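Local coordinates for glutathione S-transferase (Bombyx mori, PDB 4E8H), which binds glutathione as a homodimer and probably catalyses its conjugation to electrophilic substrates, as other glutathione transferases do, at residues Q5-Y10 with L30-I35; C18-M23 with D162-V167; G108-R113 with D134-A139; R150-G155 with A186-R191; I172-Y177 with M211-L216. All blocks are in the same frame, centred on the assembly; numbering follows the deposited sequence.

Contact 1 of 5, residues Q5-Y10 with L30-I35; sequences QPIKLY and LDLHLI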
# COMPACT_ATOMS: atom_id res chain seq x y z
N GLN B 5 -25.77 -7.02 -10.26
CA GLN B 5 -26.23 -5.70 -10.67
C GLN B 5 -24.99 -4.80 -10.73
O GLN B 5 -23.94 -5.18 -10.21
CB GLN B 5 -27.32 -5.17 -9.71
CG GLN B 5 -26.82 -4.39 -8.50
CD GLN B 5 -27.66 -4.64 -7.24
OE1 GLN B 5 -28.85 -4.92 -7.32
NE2 GLN B 5 -27.02 -4.53 -6.08
N PRO B 6 -25.10 -3.62 -11.39
CA PRO B 6 -23.94 -2.73 -11.48
C PRO B 6 -23.31 -2.41 -10.12
O PRO B 6 -24.03 -2.15 -9.15
CB PRO B 6 -24.53 -1.47 -12.10
CG PRO B 6 -25.64 -1.97 -12.94
CD PRO B 6 -26.23 -3.11 -12.18
N ILE B 7 -21.99 -2.46 -10.07
CA ILE B 7 -21.24 -2.10 -8.88
C ILE B 7 -21.37 -0.60 -8.65
O ILE B 7 -21.35 0.18 -9.61
CB ILE B 7 -19.75 -2.52 -9.01
CG1 ILE B 7 -19.63 -4.05 -9.11
CG2 ILE B 7 -18.94 -2.00 -7.83
CD1 ILE B 7 -18.27 -4.55 -9.57
N LYS B 8 -21.53 -0.21 -7.39
CA LYS B 8 -21.65 1.20 -7.03
C LYS B 8 -20.30 1.74 -6.60
O LYS B 8 -19.53 1.06 -5.91
CB LYS B 8 -22.69 1.39 -5.94
CG LYS B 8 -24.13 1.21 -6.42
CD LYS B 8 -25.13 1.28 -5.28
CE LYS B 8 -26.51 0.83 -5.75
NZ LYS B 8 -27.52 0.84 -4.65
N LEU B 9 -20.01 2.98 -7.00
CA LEU B 9 -18.80 3.66 -6.57
C LEU B 9 -19.11 5.04 -6.03
O LEU B 9 -19.60 5.90 -6.77
CB LEU B 9 -17.77 3.74 -7.70
CG LEU B 9 -16.35 4.15 -7.27
CD1 LEU B 9 -15.62 2.98 -6.62
CD2 LEU B 9 -15.56 4.71 -8.44
N TYR B 10 -18.85 5.24 -4.75
CA TYR B 10 -18.95 6.56 -4.13
C TYR B 10 -17.65 7.31 -4.44
O TYR B 10 -16.57 6.82 -4.13
CB TYR B 10 -19.20 6.44 -2.62
CG TYR B 10 -20.53 5.76 -2.31
CD1 TYR B 10 -21.68 6.51 -2.07
CD2 TYR B 10 -20.63 4.37 -2.29
CE1 TYR B 10 -22.89 5.90 -1.80
CE2 TYR B 10 -21.84 3.75 -2.02
CZ TYR B 10 -22.97 4.51 -1.78
OH TYR B 10 -24.17 3.89 -1.51
N LEU B 30 -16.71 -3.27 -16.92
CA LEU B 30 -17.73 -3.26 -15.88
C LEU B 30 -18.33 -1.87 -15.81
O LEU B 30 -17.60 -0.88 -15.71
CB LEU B 30 -17.12 -3.62 -14.52
CG LEU B 30 -16.37 -4.95 -14.35
CD1 LEU B 30 -15.50 -4.93 -13.10
CD2 LEU B 30 -17.34 -6.12 -14.30
N ASP B 31 -19.66 -1.78 -15.89
CA ASP B 31 -20.30 -0.48 -15.68
C ASP B 31 -20.39 -0.20 -14.19
O ASP B 31 -20.82 -1.06 -13.41
CB ASP B 31 -21.69 -0.39 -16.32
CG ASP B 31 -22.26 1.03 -16.28
OD1 ASP B 31 -23.48 1.19 -16.11
OD2 ASP B 31 -21.48 2.00 -16.41
N LEU B 32 -19.97 0.99 -13.81
CA LEU B 32 -20.11 1.44 -12.44
C LEU B 32 -21.27 2.40 -12.38
O LEU B 32 -21.42 3.27 -13.25
CB LEU B 32 -18.83 2.12 -11.95
CG LEU B 32 -17.53 1.32 -11.86
CD1 LEU B 32 -16.41 2.20 -11.33
CD2 LEU B 32 -17.68 0.07 -10.99
N HIS B 33 -22.11 2.23 -11.37
CA HIS B 33 -23.09 3.24 -11.05
C HIS B 33 -22.45 4.22 -10.07
O HIS B 33 -22.26 3.92 -8.89
CB HIS B 33 -24.39 2.61 -10.54
CG HIS B 33 -25.25 2.06 -11.64
ND1 HIS B 33 -26.59 1.76 -11.47
CD2 HIS B 33 -24.97 1.80 -12.94
CE1 HIS B 33 -27.08 1.31 -12.61
NE2 HIS B 33 -26.12 1.33 -13.51
N LEU B 34 -22.08 5.37 -10.62
CA LEU B 34 -21.31 6.38 -9.91
C LEU B 34 -22.23 7.22 -9.04
O LEU B 34 -23.28 7.69 -9.50
CB LEU B 34 -20.56 7.27 -10.91
CG LEU B 34 -19.63 6.58 -11.93
CD1 LEU B 34 -19.29 7.53 -13.07
CD2 LEU B 34 -18.36 6.05 -11.27
N ILE B 35 -21.84 7.39 -7.78
CA ILE B 35 -22.61 8.19 -6.84
C ILE B 35 -21.74 9.32 -6.31
O ILE B 35 -20.82 9.10 -5.52
CB ILE B 35 -23.17 7.34 -5.66
CG1 ILE B 35 -23.95 6.13 -6.20
CG2 ILE B 35 -24.05 8.20 -4.74
CD1 ILE B 35 -24.16 5.02 -5.18
O HOH W 1 -20.69 -3.53 -12.54
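Pro6 sets its CB over the centre of one face of the His33 imidazole. This CB stands 3.5 Å from the centroid of the His33 ring, close to the ring normal. Asp31 OD1 lies at an edge of the same ring, in its plane. The Tyr10 ring takes Ile35 CD1 over one face, offset toward the rim and 3.6 Å from Tyr10 CZ. Tyr10 CG is anti to the carbonyl carbon (chi1 -63°), which places the ring alongside Ile35, both side chains pointing the same way. Ile35 CD1 also lies against Lys8, 3.9 Å from its CD. Strands 7-11 and 32-36 pair in parallel here. With helix 16-27 between them they form the beta-alpha-beta unit that opens the thioredoxin-like domain. His33 N gives a 2.8 Å bond to Ile7 O, Leu9 N bonds to His33 O, and Ile35 N bonds to Leu9 O. A water accepts from Ile7 N and donates to Asp31 O. Lys8, Tyr10, His33 and Ile35 share one face of the sheet. Ile7, Leu9, Leu32 and Leu34 share the other, where Leu32 CD1 meets Leu9 CD2 at 3.9 Å. Helix 16-27 covers Leu9, Leu32 and Leu34, and helix 71-82 covers Ile7.

Contact 2 of 5, residues C18-M23 with D162-V167; sequences CRAVMM and DITIVV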
# COMPACT_ATOMS: atom_id res chain seq x y z
N CYS B 18 -10.21 7.65 -7.04
CA CYS B 18 -11.44 7.35 -7.77
C CYS B 18 -11.17 7.11 -9.25
O CYS B 18 -11.70 6.18 -9.85
CB CYS B 18 -12.48 8.47 -7.58
SG CYS B 18 -13.07 8.65 -5.88
N ARG B 19 -10.31 7.95 -9.83
CA ARG B 19 -9.95 7.87 -11.25
C ARG B 19 -9.23 6.57 -11.62
O ARG B 19 -9.46 6.02 -12.70
CB ARG B 19 -9.14 9.09 -11.66
CG ARG B 19 -9.99 10.36 -11.80
CD ARG B 19 -9.18 11.62 -11.53
NE ARG B 19 -7.96 11.69 -12.34
CZ ARG B 19 -7.00 12.60 -12.17
NH1 ARG B 19 -7.10 13.52 -11.21
NH2 ARG B 19 -5.93 12.58 -12.95
N ALA B 20 -8.35 6.09 -10.74
CA ALA B 20 -7.67 4.80 -10.94
C ALA B 20 -8.68 3.65 -10.97
O ALA B 20 -8.57 2.76 -11.82
CB ALA B 20 -6.63 4.58 -9.85
N VAL B 21 -9.65 3.68 -10.06
CA VAL B 21 -10.70 2.66 -10.02
C VAL B 21 -11.56 2.70 -11.28
O VAL B 21 -11.82 1.66 -11.89
CB VAL B 21 -11.60 2.80 -8.75
CG1 VAL B 21 -12.78 1.84 -8.82
CG2 VAL B 21 -10.79 2.54 -7.49
N MET B 22 -11.98 3.90 -11.68
CA MET B 22 -12.89 4.08 -12.82
C MET B 22 -12.29 3.58 -14.14
O MET B 22 -12.99 2.96 -14.94
CB MET B 22 -13.32 5.55 -12.95
CG MET B 22 -14.28 6.01 -11.86
SD MET B 22 -14.35 7.81 -11.67
CE MET B 22 -15.52 8.24 -12.96
N MET B 23 -11.00 3.84 -14.35
CA MET B 23 -10.30 3.34 -15.53
C MET B 23 -10.08 1.83 -15.48
O MET B 23 -10.13 1.16 -16.52
CB MET B 23 -8.97 4.07 -15.74
CG MET B 23 -9.11 5.49 -16.29
SD MET B 23 -7.55 6.24 -16.80
CE MET B 23 -6.69 6.39 -15.24
N ASP B 162 0.18 0.13 -13.58
CA ASP B 162 0.27 1.20 -14.59
C ASP B 162 -0.90 2.17 -14.51
O ASP B 162 -0.72 3.38 -14.65
CB ASP B 162 0.31 0.62 -16.01
CG ASP B 162 1.49 -0.29 -16.24
OD1 ASP B 162 2.61 0.22 -16.47
OD2 ASP B 162 1.30 -1.52 -16.18
N ILE B 163 -2.10 1.63 -14.28
CA ILE B 163 -3.32 2.43 -14.24
C ILE B 163 -3.33 3.44 -13.08
O ILE B 163 -3.67 4.60 -13.28
CB ILE B 163 -4.61 1.54 -14.26
CG1 ILE B 163 -4.63 0.67 -15.53
CG2 ILE B 163 -5.87 2.40 -14.16
CD1 ILE B 163 -5.84 -0.28 -15.64
N THR B 164 -2.94 3.01 -11.88
CA THR B 164 -2.92 3.92 -10.73
C THR B 164 -1.76 4.93 -10.78
O THR B 164 -1.93 6.10 -10.42
CB THR B 164 -2.99 3.19 -9.36
OG1 THR B 164 -2.91 4.15 -8.29
CG2 THR B 164 -1.86 2.17 -9.21
N ILE B 165 -0.59 4.47 -11.23
CA ILE B 165 0.58 5.32 -11.38
C ILE B 165 0.34 6.41 -12.44
O ILE B 165 0.71 7.57 -12.24
CB ILE B 165 1.87 4.49 -11.67
CG1 ILE B 165 2.30 3.75 -10.39
CG2 ILE B 165 3.01 5.37 -12.19
CD1 ILE B 165 3.33 2.64 -10.60
N VAL B 166 -0.32 6.05 -13.55
CA VAL B 166 -0.58 6.99 -14.64
C VAL B 166 -1.46 8.19 -14.23
O VAL B 166 -1.34 9.27 -14.80
CB VAL B 166 -1.13 6.29 -15.93
CG1 VAL B 166 -2.65 6.17 -15.91
CG2 VAL B 166 -0.67 7.02 -17.19
N VAL B 167 -2.31 7.99 -13.22
CA VAL B 167 -3.13 9.09 -12.68
C VAL B 167 -2.23 10.23 -12.18
O VAL B 167 -2.48 11.40 -12.47
CB VAL B 167 -4.09 8.60 -11.56
CG1 VAL B 167 -4.79 9.79 -10.90
CG2 VAL B 167 -5.11 7.62 -12.11
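Met23 CG is anti to the carbonyl carbon (chi1 -75°), and the chain bends at its last torsion (chi3 -66°). This brings CE to Val167 CG2, 3.7 Å away. Val167 divides its branches: CG1, anti to its own N (chi1 173°), goes to Arg19, and CG2 goes to Met23 and Ala20. The contact joins helix 16-27 of the thioredoxin-like domain to helix 160-174 of the all-helical domain, deep in the glutathione transferase fold. The short helix segments run obliquely antiparallel, with axes 8.7 Å apart. Ala20 allows the closest backbone approach, its CB resting 3.9 Å from Thr164 CA. Beside it, Ile163 CG2 packs against Met23 CB. Thr164 OG1 turns to Asp106 for its hydrogen bond. The buried Arg19 guanidinium is held by a salt bridge to Asp205 and by hydrogen bonds to Asn171 and the carbonyl of Pro14. Val167 CG1 covers one face of that guanidinium off centre, 3.6 Å from Arg19 NH2.

Contact 3 of 5, residues G108-R113 with D134-A139; sequences GTLYLR and DKFDEA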
# COMPACT_ATOMS: atom_id res chain seq x y z
N GLY B 108 2.86 4.14 -0.97
CA GLY B 108 3.77 4.56 0.09
C GLY B 108 4.89 5.51 -0.31
O GLY B 108 5.54 6.09 0.55
N THR B 109 5.10 5.66 -1.62
CA THR B 109 6.21 6.48 -2.11
C THR B 109 5.75 7.58 -3.08
O THR B 109 5.77 8.76 -2.72
CB THR B 109 7.33 5.61 -2.75
OG1 THR B 109 7.77 4.63 -1.80
CG2 THR B 109 8.52 6.46 -3.18
N LEU B 110 5.34 7.19 -4.28
CA LEU B 110 5.02 8.15 -5.34
C LEU B 110 3.84 9.05 -5.01
O LEU B 110 3.97 10.28 -5.03
CB LEU B 110 4.78 7.44 -6.69
CG LEU B 110 4.63 8.35 -7.92
CD1 LEU B 110 5.96 8.96 -8.32
CD2 LEU B 110 4.02 7.59 -9.09
N TYR B 111 2.69 8.45 -4.70
CA TYR B 111 1.48 9.22 -4.43
C TYR B 111 1.62 10.09 -3.18
O TYR B 111 1.16 11.23 -3.16
CB TYR B 111 0.25 8.33 -4.33
CG TYR B 111 -1.03 9.12 -4.27
CD1 TYR B 111 -1.49 9.82 -5.39
CD2 TYR B 111 -1.78 9.18 -3.10
CE1 TYR B 111 -2.66 10.56 -5.34
CE2 TYR B 111 -2.96 9.92 -3.04
CZ TYR B 111 -3.39 10.60 -4.17
OH TYR B 111 -4.55 11.34 -4.12
N LEU B 112 2.24 9.53 -2.14
CA LEU B 112 2.48 10.26 -0.90
C LEU B 112 3.34 11.51 -1.12
O LEU B 112 3.00 12.59 -0.63
CB LEU B 112 3.13 9.35 0.15
CG LEU B 112 3.61 9.97 1.47
CD1 LEU B 112 2.45 10.60 2.26
CD2 LEU B 112 4.34 8.94 2.31
N ARG B 113 4.44 11.35 -1.85
CA ARG B 113 5.33 12.46 -2.17
C ARG B 113 4.67 13.48 -3.10
O ARG B 113 4.95 14.68 -3.00
CB ARG B 113 6.65 11.96 -2.76
CG ARG B 113 7.62 11.42 -1.71
CD ARG B 113 8.62 10.44 -2.32
NE ARG B 113 9.34 9.69 -1.29
CZ ARG B 113 10.66 9.63 -1.18
NH1 ARG B 113 11.44 10.27 -2.04
NH2 ARG B 113 11.21 8.91 -0.21
N ASP B 134 12.11 17.90 -4.21
CA ASP B 134 13.27 17.01 -4.26
C ASP B 134 12.91 15.56 -3.96
O ASP B 134 13.36 14.65 -4.65
CB ASP B 134 14.37 17.49 -3.31
CG ASP B 134 15.11 18.72 -3.81
OD1 ASP B 134 14.87 19.14 -4.96
OD2 ASP B 134 15.92 19.27 -3.04
N LYS B 135 12.10 15.36 -2.92
CA LYS B 135 11.61 14.02 -2.55
C LYS B 135 10.78 13.39 -3.67
O LYS B 135 10.97 12.22 -3.99
CB LYS B 135 10.79 14.07 -1.26
CG LYS B 135 11.54 14.58 -0.03
CD LYS B 135 12.82 13.78 0.25
CE LYS B 135 12.54 12.50 1.03
NZ LYS B 135 13.79 12.03 1.73
N PHE B 136 9.87 14.17 -4.25
CA PHE B 136 9.05 13.69 -5.36
C PHE B 136 9.89 13.35 -6.58
O PHE B 136 9.71 12.30 -7.19
CB PHE B 136 7.95 14.70 -5.72
CG PHE B 136 7.03 14.22 -6.81
CD1 PHE B 136 6.18 13.14 -6.59
CD2 PHE B 136 7.03 14.84 -8.06
CE1 PHE B 136 5.33 12.68 -7.60
CE2 PHE B 136 6.18 14.39 -9.07
CZ PHE B 136 5.33 13.31 -8.84
N ASP B 137 10.82 14.25 -6.92
CA ASP B 137 11.74 14.06 -8.05
C ASP B 137 12.57 12.79 -7.91
O ASP B 137 12.84 12.11 -8.90
CB ASP B 137 12.68 15.27 -8.18
CG ASP B 137 11.93 16.58 -8.41
OD1 ASP B 137 10.77 16.56 -8.88
OD2 ASP B 137 12.53 17.65 -8.13
N GLU B 138 12.99 12.49 -6.68
CA GLU B 138 13.73 11.27 -6.36
C GLU B 138 12.91 10.03 -6.71
O GLU B 138 13.44 9.06 -7.26
CB GLU B 138 14.12 11.25 -4.88
CG GLU B 138 15.03 10.08 -4.47
CD GLU B 138 15.24 9.96 -2.96
OE1 GLU B 138 14.30 10.26 -2.19
OE2 GLU B 138 16.35 9.57 -2.56
N ALA B 139 11.61 10.07 -6.41
CA ALA B 139 10.68 8.99 -6.72
C ALA B 139 10.45 8.83 -8.23
O ALA B 139 10.29 7.71 -8.72
CB ALA B 139 9.36 9.19 -5.99
O HOH W 2 13.95 9.32 0.35
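Arg113 carries the polar part of this contact. Its chain, extended from CG to NE, carries NH1 into two hydrogen bonds, 2.8 Å to Lys135 O and 2.9 Å to Glu138 OE1, both close to the guanidinium plane. The second, a salt bridge, meets OE1 on its anti side and runs nearly straight, 166° at the hydrogen. Lys135 CE lies over one guanidinium face. Lys135 O also accepts the helical N-H of Ala139, which arrives from the opposite face of its carbonyl plane. A water accepts from Arg113 NH2 and Lys135 NZ and donates to Glu138 OE1, joining both cationic groups to the carboxylate, which probably eases their closeness. Helices 93-124 and 130-146 meet here in the all-helical domain, their segments crossing at 140°. The Arg113 side chain sits as a knob in a hole made by Lys135, Phe136, Glu138 and Ala139. Deeper, Leu110 CD1 touches Phe136 CE1 at 3.8 Å, and Ala139 CB packs on Arg113 CD and Thr109 CG2. Leu110 O lies at the Phe136 ring edge, in plane.

Contact 4 of 5, residues R150-G155 with A186-R191; sequences RPFVAG and AKWFER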
# COMPACT_ATOMS: atom_id res chain seq x y z
N ARG B 150 11.59 -2.40 -19.75
CA ARG B 150 10.22 -2.91 -19.70
C ARG B 150 9.31 -1.88 -20.32
O ARG B 150 9.51 -0.68 -20.10
CB ARG B 150 9.75 -3.11 -18.26
CG ARG B 150 10.71 -3.77 -17.33
CD ARG B 150 10.10 -3.80 -15.95
NE ARG B 150 10.77 -4.80 -15.12
CZ ARG B 150 11.86 -4.57 -14.40
NH1 ARG B 150 12.41 -3.37 -14.36
NH2 ARG B 150 12.39 -5.56 -13.69
N PRO B 151 8.31 -2.32 -21.10
CA PRO B 151 7.36 -1.36 -21.65
C PRO B 151 6.34 -0.87 -20.62
O PRO B 151 5.75 0.20 -20.80
CB PRO B 151 6.66 -2.16 -22.76
CG PRO B 151 6.78 -3.58 -22.34
CD PRO B 151 8.07 -3.69 -21.59
N PHE B 152 6.13 -1.66 -19.56
CA PHE B 152 5.19 -1.30 -18.50
C PHE B 152 5.84 -1.51 -17.13
O PHE B 152 6.87 -2.17 -17.04
CB PHE B 152 3.88 -2.09 -18.65
CG PHE B 152 3.12 -1.75 -19.90
CD1 PHE B 152 2.38 -0.57 -19.99
CD2 PHE B 152 3.16 -2.60 -21.00
CE1 PHE B 152 1.69 -0.25 -21.15
CE2 PHE B 152 2.47 -2.28 -22.17
CZ PHE B 152 1.73 -1.10 -22.25
N VAL B 153 5.24 -0.95 -16.08
CA VAL B 153 5.91 -0.90 -14.77
C VAL B 153 6.28 -2.26 -14.19
O VAL B 153 7.30 -2.39 -13.50
CB VAL B 153 5.14 -0.04 -13.71
CG1 VAL B 153 5.08 1.42 -14.15
CG2 VAL B 153 3.75 -0.60 -13.44
N ALA B 154 5.47 -3.28 -14.47
CA ALA B 154 5.69 -4.61 -13.90
C ALA B 154 6.21 -5.65 -14.90
O ALA B 154 6.46 -6.80 -14.53
CB ALA B 154 4.43 -5.11 -13.22
N GLY B 155 6.38 -5.25 -16.16
CA GLY B 155 6.87 -6.17 -17.19
C GLY B 155 6.35 -5.88 -18.58
O GLY B 155 6.26 -4.72 -18.99
N ALA B 186 8.58 9.15 -20.15
CA ALA B 186 7.99 9.81 -21.31
C ALA B 186 7.39 8.82 -22.31
O ALA B 186 6.25 8.99 -22.75
CB ALA B 186 9.02 10.71 -21.99
N LYS B 187 8.16 7.79 -22.67
CA LYS B 187 7.72 6.78 -23.63
C LYS B 187 6.62 5.90 -23.05
O LYS B 187 5.65 5.57 -23.74
CB LYS B 187 8.90 5.91 -24.08
CG LYS B 187 9.96 6.65 -24.89
CD LYS B 187 11.22 5.81 -25.04
CE LYS B 187 12.41 6.67 -25.44
NZ LYS B 187 13.69 5.91 -25.43
N TRP B 188 6.78 5.51 -21.79
CA TRP B 188 5.77 4.73 -21.07
C TRP B 188 4.44 5.47 -20.98
O TRP B 188 3.38 4.86 -21.10
CB TRP B 188 6.27 4.37 -19.67
CG TRP B 188 5.19 3.91 -18.73
CD1 TRP B 188 4.75 2.63 -18.55
CD2 TRP B 188 4.41 4.72 -17.84
NE1 TRP B 188 3.75 2.59 -17.61
CE2 TRP B 188 3.52 3.87 -17.15
CE3 TRP B 188 4.39 6.10 -17.55
CZ2 TRP B 188 2.61 4.34 -16.20
CZ3 TRP B 188 3.48 6.57 -16.61
CH2 TRP B 188 2.60 5.68 -15.94
N PHE B 189 4.51 6.78 -20.76
CA PHE B 189 3.30 7.60 -20.61
C PHE B 189 2.51 7.67 -21.93
O PHE B 189 1.29 7.54 -21.92
CB PHE B 189 3.65 8.99 -20.07
CG PHE B 189 2.46 9.90 -19.84
CD1 PHE B 189 1.36 9.48 -19.10
CD2 PHE B 189 2.47 11.20 -20.35
CE1 PHE B 189 0.27 10.34 -18.88
CE2 PHE B 189 1.39 12.06 -20.15
CZ PHE B 189 0.29 11.63 -19.41
N GLU B 190 3.22 7.84 -23.04
CA GLU B 190 2.58 7.86 -24.36
C GLU B 190 1.98 6.49 -24.68
O GLU B 190 0.87 6.41 -25.21
CB GLU B 190 3.58 8.28 -25.45
CG GLU B 190 4.12 9.71 -25.31
CD GLU B 190 3.03 10.77 -25.26
OE1 GLU B 190 2.10 10.72 -26.10
OE2 GLU B 190 3.11 11.66 -24.38
N ARG B 191 2.71 5.44 -24.32
CA ARG B 191 2.27 4.06 -24.50
C ARG B 191 0.99 3.74 -23.73
O ARG B 191 0.06 3.15 -24.28
CB ARG B 191 3.40 3.11 -24.06
CG ARG B 191 3.20 1.65 -24.42
CD ARG B 191 4.41 0.80 -24.01
NE ARG B 191 5.65 1.25 -24.65
CZ ARG B 191 6.70 1.76 -24.01
NH1 ARG B 191 6.69 1.89 -22.68
NH2 ARG B 191 7.77 2.14 -24.69
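Pro151 O faces two side chains of helix 183-196. Arg191 NH1 reaches it at 2.7 Å, but the bond is bent (129° at the hydrogen) and weak. Trp188 CD1 brings its ring edge to the same oxygen, 3.5 Å away and in the ring plane. The contact lies in the all-helical domain, where the loop after helix 130-146 makes a type I turn from Phe152 to Gly155 against this helix. Arg191 CD lies over one face of the Phe152 ring, a CH-pi contact, and 3.7 Å from Phe152 CZ. The bend at chi3 (-59°) turns the guanidinium away from that ring and across Pro151. With Arg191 cut back to an alanine, Pro151 O would probably lose this weak donor and the Phe152 face its CD contact. Further out, Val153 CG1 packs 3.9 Å from Trp188 NE1. Asp162 of helix 160-174 fixes both sides of the contact: its OD1 accepts from Val153 N and from Trp188 NE1.

Contact 5 of 5, residues I172-Y177 with M211-L216; sequences IDAFGY and MLASFL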
# COMPACT_ATOMS: atom_id res chain seq x y z
N ILE B 172 0.53 15.64 -12.79
CA ILE B 172 1.72 16.50 -12.88
C ILE B 172 1.89 17.12 -14.27
O ILE B 172 2.35 18.26 -14.39
CB ILE B 172 3.02 15.82 -12.35
CG1 ILE B 172 3.47 14.67 -13.27
CG2 ILE B 172 2.82 15.35 -10.90
CD1 ILE B 172 4.88 14.15 -12.97
N ASP B 173 1.50 16.38 -15.30
CA ASP B 173 1.48 16.90 -16.67
C ASP B 173 0.53 18.10 -16.75
O ASP B 173 0.92 19.16 -17.26
CB ASP B 173 1.06 15.80 -17.65
CG ASP B 173 1.05 16.28 -19.09
OD1 ASP B 173 2.12 16.67 -19.60
OD2 ASP B 173 -0.04 16.24 -19.71
N ALA B 174 -0.68 17.95 -16.22
CA ALA B 174 -1.66 19.03 -16.16
C ALA B 174 -1.20 20.23 -15.32
O ALA B 174 -1.64 21.36 -15.55
CB ALA B 174 -3.00 18.51 -15.65
N PHE B 175 -0.31 19.98 -14.36
CA PHE B 175 0.21 21.04 -13.48
C PHE B 175 1.43 21.74 -14.08
O PHE B 175 1.94 22.71 -13.51
CB PHE B 175 0.57 20.50 -12.09
CG PHE B 175 -0.58 19.86 -11.34
CD1 PHE B 175 -1.91 20.04 -11.74
CD2 PHE B 175 -0.32 19.09 -10.21
CE1 PHE B 175 -2.95 19.44 -11.03
CE2 PHE B 175 -1.36 18.49 -9.50
CZ PHE B 175 -2.68 18.67 -9.91
N GLY B 176 1.91 21.24 -15.22
CA GLY B 176 3.02 21.86 -15.93
C GLY B 176 4.39 21.27 -15.64
O GLY B 176 5.41 21.88 -15.97
N TYR B 177 4.43 20.09 -15.01
CA TYR B 177 5.68 19.38 -14.82
C TYR B 177 6.12 18.82 -16.17
O TYR B 177 5.34 18.17 -16.86
CB TYR B 177 5.52 18.25 -13.80
CG TYR B 177 6.82 17.75 -13.18
CD1 TYR B 177 7.11 17.99 -11.84
CD2 TYR B 177 7.76 17.05 -13.94
CE1 TYR B 177 8.30 17.53 -11.26
CE2 TYR B 177 8.95 16.60 -13.38
CZ TYR B 177 9.21 16.84 -12.04
OH TYR B 177 10.38 16.39 -11.49
N MET B 211 -9.60 19.53 -13.64
CA MET B 211 -10.38 20.02 -12.50
C MET B 211 -9.48 20.37 -11.32
O MET B 211 -9.64 21.44 -10.71
CB MET B 211 -11.44 19.01 -12.09
CG MET B 211 -12.60 18.89 -13.06
SD MET B 211 -13.66 17.50 -12.64
CE MET B 211 -14.98 17.69 -13.84
N LEU B 212 -8.55 19.48 -10.99
CA LEU B 212 -7.54 19.77 -9.98
C LEU B 212 -6.67 20.97 -10.39
O LEU B 212 -6.32 21.80 -9.55
CB LEU B 212 -6.65 18.55 -9.71
CG LEU B 212 -7.23 17.33 -8.97
CD1 LEU B 212 -6.25 16.17 -9.00
CD2 LEU B 212 -7.62 17.67 -7.53
N ALA B 213 -6.35 21.05 -11.68
CA ALA B 213 -5.48 22.10 -12.21
C ALA B 213 -6.10 23.50 -12.16
O ALA B 213 -5.37 24.49 -12.13
CB ALA B 213 -5.03 21.77 -13.63
N SER B 214 -7.43 23.58 -12.14
CA SER B 214 -8.12 24.86 -12.05
C SER B 214 -7.85 25.57 -10.71
O SER B 214 -8.04 26.78 -10.60
CB SER B 214 -9.63 24.70 -12.29
OG SER B 214 -10.24 23.92 -11.28
N PHE B 215 -7.38 24.80 -9.72
CA PHE B 215 -6.99 25.35 -8.43
C PHE B 215 -5.63 26.07 -8.48
O PHE B 215 -5.28 26.80 -7.54
CB PHE B 215 -6.99 24.26 -7.35
CG PHE B 215 -8.37 23.81 -6.95
CD1 PHE B 215 -9.02 24.40 -5.86
CD2 PHE B 215 -9.02 22.81 -7.65
CE1 PHE B 215 -10.30 23.99 -5.49
CE2 PHE B 215 -10.30 22.39 -7.29
CZ PHE B 215 -10.94 22.98 -6.20
N LEU B 216 -4.89 25.88 -9.56
CA LEU B 216 -3.62 26.58 -9.77
C LEU B 216 -3.82 28.00 -10.32
O LEU B 216 -4.93 28.40 -10.64
CB LEU B 216 -2.69 25.78 -10.69
CG LEU B 216 -2.02 24.52 -10.12
CD1 LEU B 216 -1.36 23.72 -11.23
CD2 LEU B 216 -1.00 24.87 -9.04
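Phe175 CA and Ala213 CA lie 5.9 Å apart where two helix ends meet: the chain of helix 160-174 turns through a Schellman motif at Gly176, which has positive phi, and in the other segment a type I turn runs from Ala213 to Leu216. Phe175 is the main side chain of the contact. Its CG is anti to the carbonyl carbon (chi1 -58°), which lays the ring against the last turn of helix 201-213. The ring comes in by its edge. Leu212 CB lies in the ring plane, 4.0 Å from Phe175 CZ, and Ala213 N is 3.8 Å from Phe175 CE1. Leu216 crosses the Phe175 side chain at about a right angle, its CD1 3.8 Å from Phe175 CD1. Ala213 CB touches both Phe175 CD1 and Ala174 O, 3.9 Å from that oxygen. Ser214 OG donates to Met211 O in its own segment, 2.6 Å away. Tyr114 and Tyr118 of helix 93-124 also pack on Phe175. Replacing Phe175 with an alanine would probably open a gap beside Leu212 and strip Leu216 CD1 of the ring it rests on. The two helix ends of the all-helical domain are joined mainly by apolar contacts, without a hydrogen bond between them, so the hold is likely to rest on packing rather than on directional bonds.

Overall arrangement
Contact 2 lies nearest the chain centre and is wholly buried. Contact 4 is also buried but farther out, contact 3 is partly buried, and contacts 1 and 5 lie at the surface. Contact 1 stays within the thioredoxin-like domain and contacts 3, 4 and 5 within helical parts, while contact 2 joins the two domains. Contacts 2 and 5 share helix 160-174. Contact 2 touches each of the others: Met22 packs on Leu34, Ile165 on Leu110, Val166 on Trp188, and Arg19 on Leu212. Tyr177 OH and Asp137 OD1 tie contact 5 to contact 3. Backbone bonds dominate contact 1 and apolar packing contacts 2 and 5; contact 3 combines a salt bridge with apolar packing, and contact 4 mixes aromatic packing with one weak bond.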